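Local atomic coordinates of centrosomal protein of 104 kDa (PDB entry 5LPH), a protein that is required for cilium formation and for the structural integrity of the ciliary tip, and interacts with tubulin, this piece being its TOG domain. Residues A189-M200 against H232-A241; T134-P143 against E172-Y182. All blocks are in the same frame, centred on the assembly; numbering follows the deposited sequence.

Overall arrangement
Both contacts join near-parallel helical segments that neighbour each other in the all-helical TOG domain, and contact 2 closes along the chain before contact 1 opens. Contact 2 (134-143 with 172-182) lies about 8 Å from the centre of the chain and contact 1 about 17 Å, measured from their centres. Helix 178-183, which ends contact 2, is followed in sequence by helix 193-210, which begins contact 1, and the two touch where Gln199 packs against Tyr182. Each contact is partly buried. Contact 1 pairs a polar, hydrogen-bonded loop end with a selenomethionine-rich helical part; contact 2 is almost wholly aliphatic, with a tyrosine and one water at its margin.

Contact 1. Residues A189-M200 against H232-A241; sequences ANSSVHLAMSQM and HRVYEVRETA
His232 turns the edge of its imidazole to Ser191, and NE2 donates to Ser191 OG at 3.1 Å, with the hydroxyl oxygen 20° out of the ring plane. The same hydroxyl is hydrogen-bonded to the carbonyl of Lys188, so it links the turn before helix 193-210 to the one before helix 235-252. Arg233 reaches across from the exposed side. Its chain, extended from CG to NE, brings the guanidinium end-on to a single atom, Ser191 O, which accepts from NH2 at 2.9 Å and also from NH1. NH2 sits above the carbonyl plane, whereas the exact position of NH1 is doubtful because it is modelled too close to Ala189 O. Val234, at the N-cap position, meets Val193 through their CG2 methyls. Glu236 lays its aliphatic chain at about a right angle to the selenomethionine side chain of Met197, whose bends at chi2 and chi3 fold CE back toward Glu236 and Val237. Val237 is straddled: CG2 meets Ala196 CB at 3.7 Å and also Met197 CE, while CG1 lies 3.9 Å from SE of Met200, again a selenomethionine. The bend at chi3 carries Met200 CE to within 3.3 Å of Val237 O. Thr240 faces both selenium atoms from one side, with OG1 toward SE of Met197 and CB toward SE of Met200. That hydroxyl donates to Glu236 O at 2.7 Å, so its proton stays within its own helix. Ala241 ends the row, its CB 3.8 Å from Met200 CE; Phe225 and Ala229 of helix 219-229 also pack on Met200. The short helical segments run 12° apart with axes 10.0 Å from each other, the near-parallel, side-by-side packing of neighbouring helices seen in HEAT-repeat TOG domains; helix 235-252 lies in HEAT 2.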
loop_
_atom_site.group_PDB
_atom_site.type_symbol
_atom_site.label_atom_id
_atom_site.label_comp_id
_atom_site.label_asym_id
_atom_site.label_seq_id
_atom_site.Cartn_x
_atom_site.Cartn_y
_atom_site.Cartn_z
ATOM N N ALA A 189 -7.570 4.026 16.528
ATOM C CA ALA A 189 -7.709 3.503 17.893
ATOM C C ALA A 189 -8.122 2.032 17.907
ATOM O O ALA A 189 -7.489 1.211 18.570
ATOM C CB ALA A 189 -8.717 4.334 18.676
ATOM N N ASN A 190 -9.163 1.713 17.141
ATOM C CA ASN A 190 -9.689 0.342 17.036
ATOM C C ASN A 190 -8.963 -0.552 16.002
ATOM O O ASN A 190 -9.491 -1.603 15.627
ATOM C CB ASN A 190 -11.196 0.385 16.722
ATOM C CG ASN A 190 -11.495 0.927 15.329
ATOM O OD1 ASN A 190 -10.785 1.801 14.827
ATOM N ND2 ASN A 190 -12.552 0.418 14.705
ATOM N N SER A 191 -7.770 -0.149 15.553
ATOM C CA SER A 191 -7.018 -0.914 14.553
ATOM C C SER A 191 -6.538 -2.235 15.134
ATOM O O SER A 191 -6.242 -2.324 16.339
ATOM C CB SER A 191 -5.818 -0.116 14.028
ATOM O OG SER A 191 -4.854 0.119 15.040
ATOM N N SER A 192 -6.480 -3.250 14.271
ATOM C CA SER A 192 -6.067 -4.592 14.682
ATOM C C SER A 192 -4.569 -4.616 14.967
ATOM O O SER A 192 -3.805 -3.744 14.515
ATOM C CB SER A 192 -6.450 -5.658 13.636
ATOM O OG SER A 192 -5.451 -5.771 12.640
ATOM N N VAL A 193 -4.168 -5.644 15.705
ATOM C CA VAL A 193 -2.768 -5.869 16.073
ATOM C C VAL A 193 -1.913 -6.111 14.818
ATOM O O VAL A 193 -0.824 -5.548 14.691
ATOM C CB VAL A 193 -2.626 -7.064 17.051
ATOM C CG1 VAL A 193 -1.165 -7.349 17.370
ATOM C CG2 VAL A 193 -3.378 -6.798 18.349
ATOM N N HIS A 194 -2.427 -6.916 13.884
ATOM C CA HIS A 194 -1.711 -7.244 12.643
ATOM C C HIS A 194 -1.531 -6.044 11.717
ATOM O O HIS A 194 -0.459 -5.853 11.150
ATOM C CB HIS A 194 -2.430 -8.364 11.872
ATOM C CG HIS A 194 -2.437 -9.685 12.578
ATOM N ND1 HIS A 194 -1.305 -10.236 13.143
ATOM C CD2 HIS A 194 -3.435 -10.576 12.789
ATOM C CE1 HIS A 194 -1.610 -11.401 13.685
ATOM N NE2 HIS A 194 -2.895 -11.632 13.482
ATOM N N LEU A 195 -2.589 -5.253 11.558
ATOM C CA LEU A 195 -2.574 -4.077 10.682
ATOM C C LEU A 195 -1.551 -3.043 11.149
ATOM O O LEU A 195 -0.749 -2.551 10.356
ATOM C CB LEU A 195 -3.968 -3.444 10.634
ATOM C CG LEU A 195 -4.204 -2.321 9.621
ATOM C CD1 LEU A 195 -4.174 -2.851 8.197
ATOM C CD2 LEU A 195 -5.536 -1.641 9.904
ATOM N N ALA A 196 -1.586 -2.737 12.444
ATOM C CA ALA A 196 -0.655 -1.782 13.059
ATOM C C ALA A 196 0.812 -2.218 12.946
ATOM O O ALA A 196 1.671 -1.405 12.581
ATOM C CB ALA A 196 -1.027 -1.560 14.518
HETATM N N MSE A 197 1.081 -3.492 13.250
HETATM C CA MSE A 197 2.457 -4.061 13.192
HETATM C C MSE A 197 2.980 -4.062 11.778
HETATM O O MSE A 197 4.152 -3.752 11.563
HETATM C CB MSE A 197 2.597 -5.457 13.844
HETATM C CG MSE A 197 3.796 -5.640 14.804
HETATM SE SE MSE A 197 3.873 -4.230 16.186
HETATM C CE MSE A 197 2.212 -4.843 17.053
ATOM N N SER A 198 2.119 -4.371 10.805
ATOM C CA SER A 198 2.515 -4.372 9.392
ATOM C C SER A 198 2.859 -2.974 8.883
ATOM O O SER A 198 3.846 -2.807 8.178
ATOM C CB SER A 198 1.426 -4.987 8.505
ATOM O OG SER A 198 1.307 -6.389 8.715
ATOM N N GLN A 199 2.044 -1.983 9.235
ATOM C CA GLN A 199 2.296 -0.597 8.833
ATOM C C GLN A 199 3.629 -0.083 9.398
ATOM O O GLN A 199 4.406 0.561 8.699
ATOM C CB GLN A 199 1.147 0.316 9.270
ATOM C CG GLN A 199 1.276 1.738 8.740
ATOM C CD GLN A 199 0.049 2.604 8.972
ATOM O OE1 GLN A 199 -1.061 2.109 9.152
ATOM N NE2 GLN A 199 0.250 3.915 8.955
HETATM N N MSE A 200 3.876 -0.385 10.665
HETATM C CA MSE A 200 5.124 -0.007 11.331
HETATM C C MSE A 200 6.333 -0.682 10.754
HETATM O O MSE A 200 7.376 -0.050 10.589
HETATM C CB MSE A 200 4.989 -0.332 12.808
HETATM C CG MSE A 200 4.312 0.826 13.458
HETATM SE SE MSE A 200 3.889 0.347 15.301
HETATM C CE MSE A 200 4.664 2.032 16.010
ATOM N N HIS A 232 -1.064 4.162 21.749
ATOM C CA HIS A 232 -1.845 3.006 21.274
ATOM C C HIS A 232 -2.039 1.988 22.403
ATOM O O HIS A 232 -1.168 1.844 23.266
ATOM C CB HIS A 232 -1.162 2.348 20.071
ATOM C CG HIS A 232 -2.097 1.581 19.189
ATOM N ND1 HIS A 232 -2.189 0.207 19.212
ATOM C CD2 HIS A 232 -2.982 2.000 18.255
ATOM C CE1 HIS A 232 -3.094 -0.189 18.337
ATOM N NE2 HIS A 232 -3.588 0.880 17.739
ATOM N N ARG A 233 -3.185 1.305 22.397
ATOM C CA ARG A 233 -3.543 0.364 23.474
ATOM C C ARG A 233 -2.652 -0.888 23.560
ATOM O O ARG A 233 -2.476 -1.459 24.637
ATOM C CB ARG A 233 -5.015 -0.062 23.349
ATOM C CG ARG A 233 -5.312 -1.044 22.226
ATOM C CD ARG A 233 -6.804 -1.225 22.014
ATOM N NE ARG A 233 -7.069 -2.267 21.017
ATOM C CZ ARG A 233 -6.944 -2.127 19.694
ATOM N NH1 ARG A 233 -6.560 -0.970 19.147
ATOM N NH2 ARG A 233 -7.204 -3.163 18.899
ATOM N N VAL A 234 -2.094 -1.294 22.424
ATOM C CA VAL A 234 -1.294 -2.515 22.307
ATOM C C VAL A 234 0.143 -2.207 22.699
ATOM O O VAL A 234 0.753 -1.305 22.128
ATOM C CB VAL A 234 -1.330 -3.075 20.862
ATOM C CG1 VAL A 234 -0.526 -4.370 20.740
ATOM C CG2 VAL A 234 -2.773 -3.300 20.425
ATOM N N TYR A 235 0.672 -2.973 23.655
ATOM C CA TYR A 235 2.032 -2.775 24.178
ATOM C C TYR A 235 3.099 -2.831 23.083
ATOM O O TYR A 235 3.982 -1.972 23.015
ATOM C CB TYR A 235 2.352 -3.818 25.261
ATOM C CG TYR A 235 3.777 -3.744 25.787
ATOM C CD1 TYR A 235 4.142 -2.789 26.739
ATOM C CD2 TYR A 235 4.764 -4.618 25.320
ATOM C CE1 TYR A 235 5.444 -2.710 27.215
ATOM C CE2 TYR A 235 6.071 -4.544 25.788
ATOM C CZ TYR A 235 6.405 -3.589 26.736
ATOM O OH TYR A 235 7.697 -3.513 27.201
ATOM N N GLU A 236 3.006 -3.849 22.237
ATOM C CA GLU A 236 3.970 -4.059 21.155
ATOM C C GLU A 236 4.003 -2.899 20.125
ATOM O O GLU A 236 5.064 -2.590 19.568
ATOM C CB GLU A 236 3.708 -5.418 20.495
ATOM C CG GLU A 236 4.850 -5.996 19.682
ATOM C CD GLU A 236 4.503 -7.356 19.098
ATOM O OE1 GLU A 236 5.424 -8.119 18.773
ATOM O OE2 GLU A 236 3.308 -7.675 18.974
ATOM N N VAL A 237 2.857 -2.251 19.890
ATOM C CA VAL A 237 2.802 -1.043 19.043
ATOM C C VAL A 237 3.584 0.108 19.684
ATOM O O VAL A 237 4.414 0.745 19.034
ATOM C CB VAL A 237 1.342 -0.608 18.732
ATOM C CG1 VAL A 237 1.286 0.805 18.140
ATOM C CG2 VAL A 237 0.683 -1.609 17.795
ATOM N N ARG A 238 3.309 0.372 20.957
ATOM C CA ARG A 238 4.019 1.416 21.705
ATOM C C ARG A 238 5.520 1.142 21.739
ATOM O O ARG A 238 6.321 2.052 21.530
ATOM C CB ARG A 238 3.489 1.515 23.134
ATOM C CG ARG A 238 2.035 1.951 23.245
ATOM C CD ARG A 238 1.715 2.419 24.656
ATOM N NE ARG A 238 1.890 1.375 25.667
ATOM C CZ ARG A 238 0.994 0.435 25.977
ATOM N NH1 ARG A 238 -0.178 0.352 25.351
ATOM N NH2 ARG A 238 1.281 -0.452 26.926
ATOM N N GLU A 239 5.888 -0.117 21.977
ATOM C CA GLU A 239 7.294 -0.523 22.026
ATOM C C GLU A 239 8.030 -0.287 20.695
ATOM O O GLU A 239 9.197 0.098 20.698
ATOM C CB GLU A 239 7.419 -1.990 22.460
ATOM C CG GLU A 239 8.838 -2.427 22.818
ATOM C CD GLU A 239 8.946 -3.905 23.175
ATOM O OE1 GLU A 239 7.940 -4.644 23.084
ATOM O OE2 GLU A 239 10.057 -4.340 23.549
ATOM N N THR A 240 7.360 -0.520 19.567
ATOM C CA THR A 240 7.966 -0.289 18.244
ATOM C C THR A 240 8.120 1.213 17.951
ATOM O O THR A 240 9.080 1.631 17.301
ATOM C CB THR A 240 7.164 -0.954 17.096
ATOM O OG1 THR A 240 6.755 -2.275 17.471
ATOM C CG2 THR A 240 8.003 -1.026 15.806
ATOM N N ALA A 241 7.171 2.020 18.420
ATOM C CA ALA A 241 7.272 3.487 18.306
ATOM C C ALA A 241 8.531 4.021 18.995
ATOM O O ALA A 241 9.232 4.887 18.447
ATOM C CB ALA A 241 6.037 4.153 18.885
#

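Contact 2. Residues T134-P143 against E172-Y182; sequences TAHCVERTIP and EVKSLQIIPSY
Ile142 and Pro143 approach the Tyr182 ring obliquely. Pro143 CG comes to 3.9 Å from Tyr182 CE1, and the Ile142 side chain is the ring's other aliphatic neighbour. The phenol oxygen reaches past them to the backbone of Glu139, where OH lies 3.8 Å from CA; the Glu139 carboxylate stands nearly upright to the ring, the planes 81° apart. A water 2.8 Å from Tyr182 OH also makes a weak bond to Glu139 O. Away from the ring the contact is made of branched side chains. Val138 divides its two methyls: CG1, anti to the backbone N (chi1 170°), touches Ile178 CG2 at 3.7 Å and also approaches Ile179 CG1, while CG2 rests against both methyls of Val173. One turn earlier, Thr134 presents its methyl rather than its hydroxyl, and CG2 sits 3.7 Å from Leu176 CD1 and about as close to Val173 CG2. Ala135 offers CB to Ile178 CD1 at 3.9 Å, with Leu176 CD1 beside its backbone N. Ile179 also packs against Ile142, and Ile164 of helix 154-169 touches both. Helices 134-143 and 178-182 cross at -22° with axes 10.8 Å apart, and the type I turn from Lys174 to Gln177, inside HEAT 1, leads into segment 178-182. No direct hydrogen bond spans the two segments. Cohesion therefore comes from the fit of methyl and methylene groups, while at the margin the tyrosine hydroxyl binds a water that also bonds weakly to Glu139 O, with no direct hydrogen bond to segment 134-143.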
loop_
_atom_site.group_PDB
_atom_site.type_symbol
_atom_site.label_atom_id
_atom_site.label_comp_id
_atom_site.label_asym_id
_atom_site.label_seq_id
_atom_site.Cartn_x
_atom_site.Cartn_y
_atom_site.Cartn_z
ATOM N N THR A 134 0.230 6.426 -13.694
ATOM C CA THR A 134 0.973 5.738 -12.638
ATOM C C THR A 134 0.380 6.055 -11.270
ATOM O O THR A 134 0.099 5.148 -10.489
ATOM C CB THR A 134 2.467 6.102 -12.661
ATOM O OG1 THR A 134 3.023 5.738 -13.928
ATOM C CG2 THR A 134 3.227 5.364 -11.567
ATOM N N ALA A 135 0.154 7.339 -11.011
ATOM C CA ALA A 135 -0.474 7.782 -9.764
ATOM C C ALA A 135 -1.851 7.154 -9.548
ATOM O O ALA A 135 -2.182 6.755 -8.438
ATOM C CB ALA A 135 -0.573 9.302 -9.728
ATOM N N HIS A 136 -2.652 7.081 -10.608
ATOM C CA HIS A 136 -3.982 6.469 -10.522
ATOM C C HIS A 136 -3.921 4.981 -10.100
ATOM O O HIS A 136 -4.668 4.566 -9.218
ATOM C CB HIS A 136 -4.743 6.634 -11.842
ATOM C CG HIS A 136 -6.124 6.061 -11.811
ATOM N ND1 HIS A 136 -7.195 6.722 -11.248
ATOM C CD2 HIS A 136 -6.602 4.876 -12.254
ATOM C CE1 HIS A 136 -8.278 5.972 -11.356
ATOM N NE2 HIS A 136 -7.943 4.848 -11.964
ATOM N N CYS A 137 -3.025 4.208 -10.714
ATOM C CA CYS A 137 -2.814 2.805 -10.333
ATOM C C CYS A 137 -2.467 2.661 -8.859
ATOM O O CYS A 137 -3.046 1.841 -8.143
ATOM C CB CYS A 137 -1.695 2.178 -11.161
ATOM S SG CYS A 137 -2.070 2.046 -12.918
ATOM N N VAL A 138 -1.532 3.493 -8.414
ATOM C CA VAL A 138 -1.050 3.454 -7.042
ATOM C C VAL A 138 -2.140 3.870 -6.044
ATOM O O VAL A 138 -2.375 3.159 -5.063
ATOM C CB VAL A 138 0.226 4.315 -6.892
ATOM C CG1 VAL A 138 0.609 4.491 -5.433
ATOM C CG2 VAL A 138 1.374 3.671 -7.656
ATOM N N GLU A 139 -2.806 4.996 -6.300
ATOM C CA GLU A 139 -3.818 5.534 -5.367
ATOM C C GLU A 139 -5.044 4.636 -5.195
ATOM O O GLU A 139 -5.624 4.584 -4.115
ATOM C CB GLU A 139 -4.269 6.943 -5.793
ATOM C CG GLU A 139 -3.181 8.006 -5.677
ATOM C CD GLU A 139 -3.495 9.299 -6.430
ATOM O OE1 GLU A 139 -4.090 9.226 -7.527
ATOM O OE2 GLU A 139 -3.124 10.394 -5.941
ATOM N N ARG A 140 -5.443 3.949 -6.261
ATOM C CA ARG A 140 -6.605 3.052 -6.213
ATOM C C ARG A 140 -6.325 1.681 -5.606
ATOM O O ARG A 140 -7.272 1.023 -5.181
ATOM C CB ARG A 140 -7.197 2.866 -7.616
ATOM C CG ARG A 140 -7.725 4.135 -8.275
ATOM C CD ARG A 140 -8.830 4.797 -7.470
ATOM N NE ARG A 140 -10.030 3.968 -7.364
ATOM C CZ ARG A 140 -11.016 4.148 -6.480
ATOM N NH1 ARG A 140 -10.965 5.119 -5.567
ATOM N NH2 ARG A 140 -12.068 3.338 -6.500
ATOM N N THR A 141 -5.058 1.250 -5.571
ATOM C CA THR A 141 -4.696 -0.103 -5.121
ATOM C C THR A 141 -3.968 -0.174 -3.784
ATOM O O THR A 141 -4.226 -1.099 -3.014
ATOM C CB THR A 141 -3.843 -0.840 -6.167
ATOM O OG1 THR A 141 -2.627 -0.125 -6.403
ATOM C CG2 THR A 141 -4.613 -0.990 -7.466
ATOM N N ILE A 142 -3.070 0.773 -3.496
ATOM C CA ILE A 142 -2.240 0.670 -2.282
ATOM C C ILE A 142 -3.051 0.661 -0.974
ATOM O O ILE A 142 -2.755 -0.149 -0.097
ATOM C CB ILE A 142 -1.052 1.703 -2.231
ATOM C CG1 ILE A 142 -0.145 1.494 -1.012
ATOM C CG2 ILE A 142 -1.485 3.151 -2.078
ATOM C CD1 ILE A 142 0.492 0.141 -0.916
ATOM N N PRO A 143 -4.086 1.524 -0.846
ATOM C CA PRO A 143 -4.875 1.483 0.397
ATOM C C PRO A 143 -5.599 0.149 0.630
ATOM O O PRO A 143 -5.707 -0.306 1.767
ATOM C CB PRO A 143 -5.892 2.623 0.213
ATOM C CG PRO A 143 -5.335 3.478 -0.870
ATOM C CD PRO A 143 -4.647 2.513 -1.784
ATOM N N GLU A 172 9.414 4.876 -11.321
ATOM C CA GLU A 172 8.303 5.778 -11.641
ATOM C C GLU A 172 7.416 6.084 -10.430
ATOM O O GLU A 172 6.927 7.206 -10.283
ATOM C CB GLU A 172 7.427 5.206 -12.764
ATOM C CG GLU A 172 8.132 4.807 -14.043
ATOM C CD GLU A 172 8.500 3.326 -14.115
ATOM O OE1 GLU A 172 8.823 2.718 -13.067
ATOM O OE2 GLU A 172 8.470 2.768 -15.231
ATOM N N VAL A 173 7.215 5.090 -9.568
ATOM C CA VAL A 173 6.377 5.249 -8.374
ATOM C C VAL A 173 7.121 5.973 -7.250
ATOM O O VAL A 173 6.526 6.799 -6.548
ATOM C CB VAL A 173 5.854 3.881 -7.879
ATOM C CG1 VAL A 173 5.085 4.015 -6.567
ATOM C CG2 VAL A 173 4.978 3.250 -8.951
ATOM N N LYS A 174 8.402 5.639 -7.069
ATOM C CA LYS A 174 9.270 6.306 -6.086
ATOM C C LYS A 174 9.292 7.830 -6.266
ATOM O O LYS A 174 9.269 8.566 -5.282
ATOM C CB LYS A 174 10.707 5.754 -6.165
ATOM C CG LYS A 174 11.652 6.358 -5.135
ATOM C CD LYS A 174 13.062 5.790 -5.134
ATOM C CE LYS A 174 14.066 6.830 -4.665
ATOM N NZ LYS A 174 15.485 6.424 -4.826
ATOM N N SER A 175 9.334 8.284 -7.520
ATOM C CA SER A 175 9.320 9.719 -7.857
ATOM C C SER A 175 8.074 10.481 -7.389
ATOM O O SER A 175 8.155 11.677 -7.115
ATOM C CB SER A 175 9.451 9.906 -9.372
ATOM O OG SER A 175 10.529 9.149 -9.897
ATOM N N LEU A 176 6.932 9.799 -7.317
ATOM C CA LEU A 176 5.658 10.432 -6.943
ATOM C C LEU A 176 5.479 10.692 -5.452
ATOM O O LEU A 176 4.602 11.476 -5.078
ATOM C CB LEU A 176 4.479 9.583 -7.426
ATOM C CG LEU A 176 4.359 9.402 -8.940
ATOM C CD1 LEU A 176 3.466 8.216 -9.267
ATOM C CD2 LEU A 176 3.830 10.673 -9.588
ATOM N N GLN A 177 6.265 10.013 -4.613
ATOM C CA GLN A 177 6.217 10.179 -3.150
ATOM C C GLN A 177 4.867 9.829 -2.500
ATOM O O GLN A 177 4.545 10.316 -1.409
ATOM C CB GLN A 177 6.628 11.606 -2.745
ATOM C CG GLN A 177 7.952 12.077 -3.323
ATOM C CD GLN A 177 8.344 13.467 -2.844
ATOM O OE1 GLN A 177 7.681 14.057 -1.984
ATOM N NE2 GLN A 177 9.426 14.001 -3.406
ATOM N N ILE A 178 4.104 8.953 -3.144
ATOM C CA ILE A 178 2.740 8.644 -2.710
ATOM C C ILE A 178 2.723 7.617 -1.573
ATOM O O ILE A 178 2.008 7.802 -0.585
ATOM C CB ILE A 178 1.883 8.148 -3.902
ATOM C CG1 ILE A 178 1.682 9.283 -4.913
ATOM C CG2 ILE A 178 0.529 7.631 -3.434
ATOM C CD1 ILE A 178 1.262 8.805 -6.285
ATOM N N ILE A 179 3.491 6.536 -1.719
ATOM C CA ILE A 179 3.407 5.399 -0.787
ATOM C C ILE A 179 3.839 5.753 0.638
ATOM O O ILE A 179 3.147 5.371 1.583
ATOM C CB ILE A 179 4.111 4.125 -1.341
ATOM C CG1 ILE A 179 3.241 3.538 -2.463
ATOM C CG2 ILE A 179 4.339 3.076 -0.249
ATOM C CD1 ILE A 179 3.898 2.474 -3.315
ATOM N N PRO A 180 4.967 6.481 0.803
ATOM C CA PRO A 180 5.338 6.949 2.142
ATOM C C PRO A 180 4.236 7.710 2.879
ATOM O O PRO A 180 4.105 7.569 4.090
ATOM C CB PRO A 180 6.543 7.844 1.863
ATOM C CG PRO A 180 7.208 7.162 0.718
ATOM C CD PRO A 180 6.074 6.687 -0.152
ATOM N N SER A 181 3.437 8.481 2.149
ATOM C CA SER A 181 2.332 9.233 2.737
ATOM C C SER A 181 1.217 8.365 3.333
ATOM O O SER A 181 0.559 8.787 4.277
ATOM C CB SER A 181 1.755 10.203 1.706
ATOM O OG SER A 181 0.628 10.879 2.224
ATOM N N TYR A 182 0.995 7.175 2.777
ATOM C CA TYR A 182 0.059 6.204 3.367
ATOM C C TYR A 182 0.620 5.562 4.626
ATOM O O TYR A 182 -0.132 5.279 5.557
ATOM C CB TYR A 182 -0.318 5.099 2.374
ATOM C CG TYR A 182 -1.169 5.604 1.250
ATOM C CD1 TYR A 182 -2.470 6.049 1.482
ATOM C CD2 TYR A 182 -0.675 5.663 -0.049
ATOM C CE1 TYR A 182 -3.255 6.528 0.447
ATOM C CE2 TYR A 182 -1.452 6.147 -1.084
ATOM C CZ TYR A 182 -2.737 6.572 -0.833
ATOM O OH TYR A 182 -3.487 7.027 -1.881
HETATM O O HOH W 1 -6.184 6.633 -1.368
#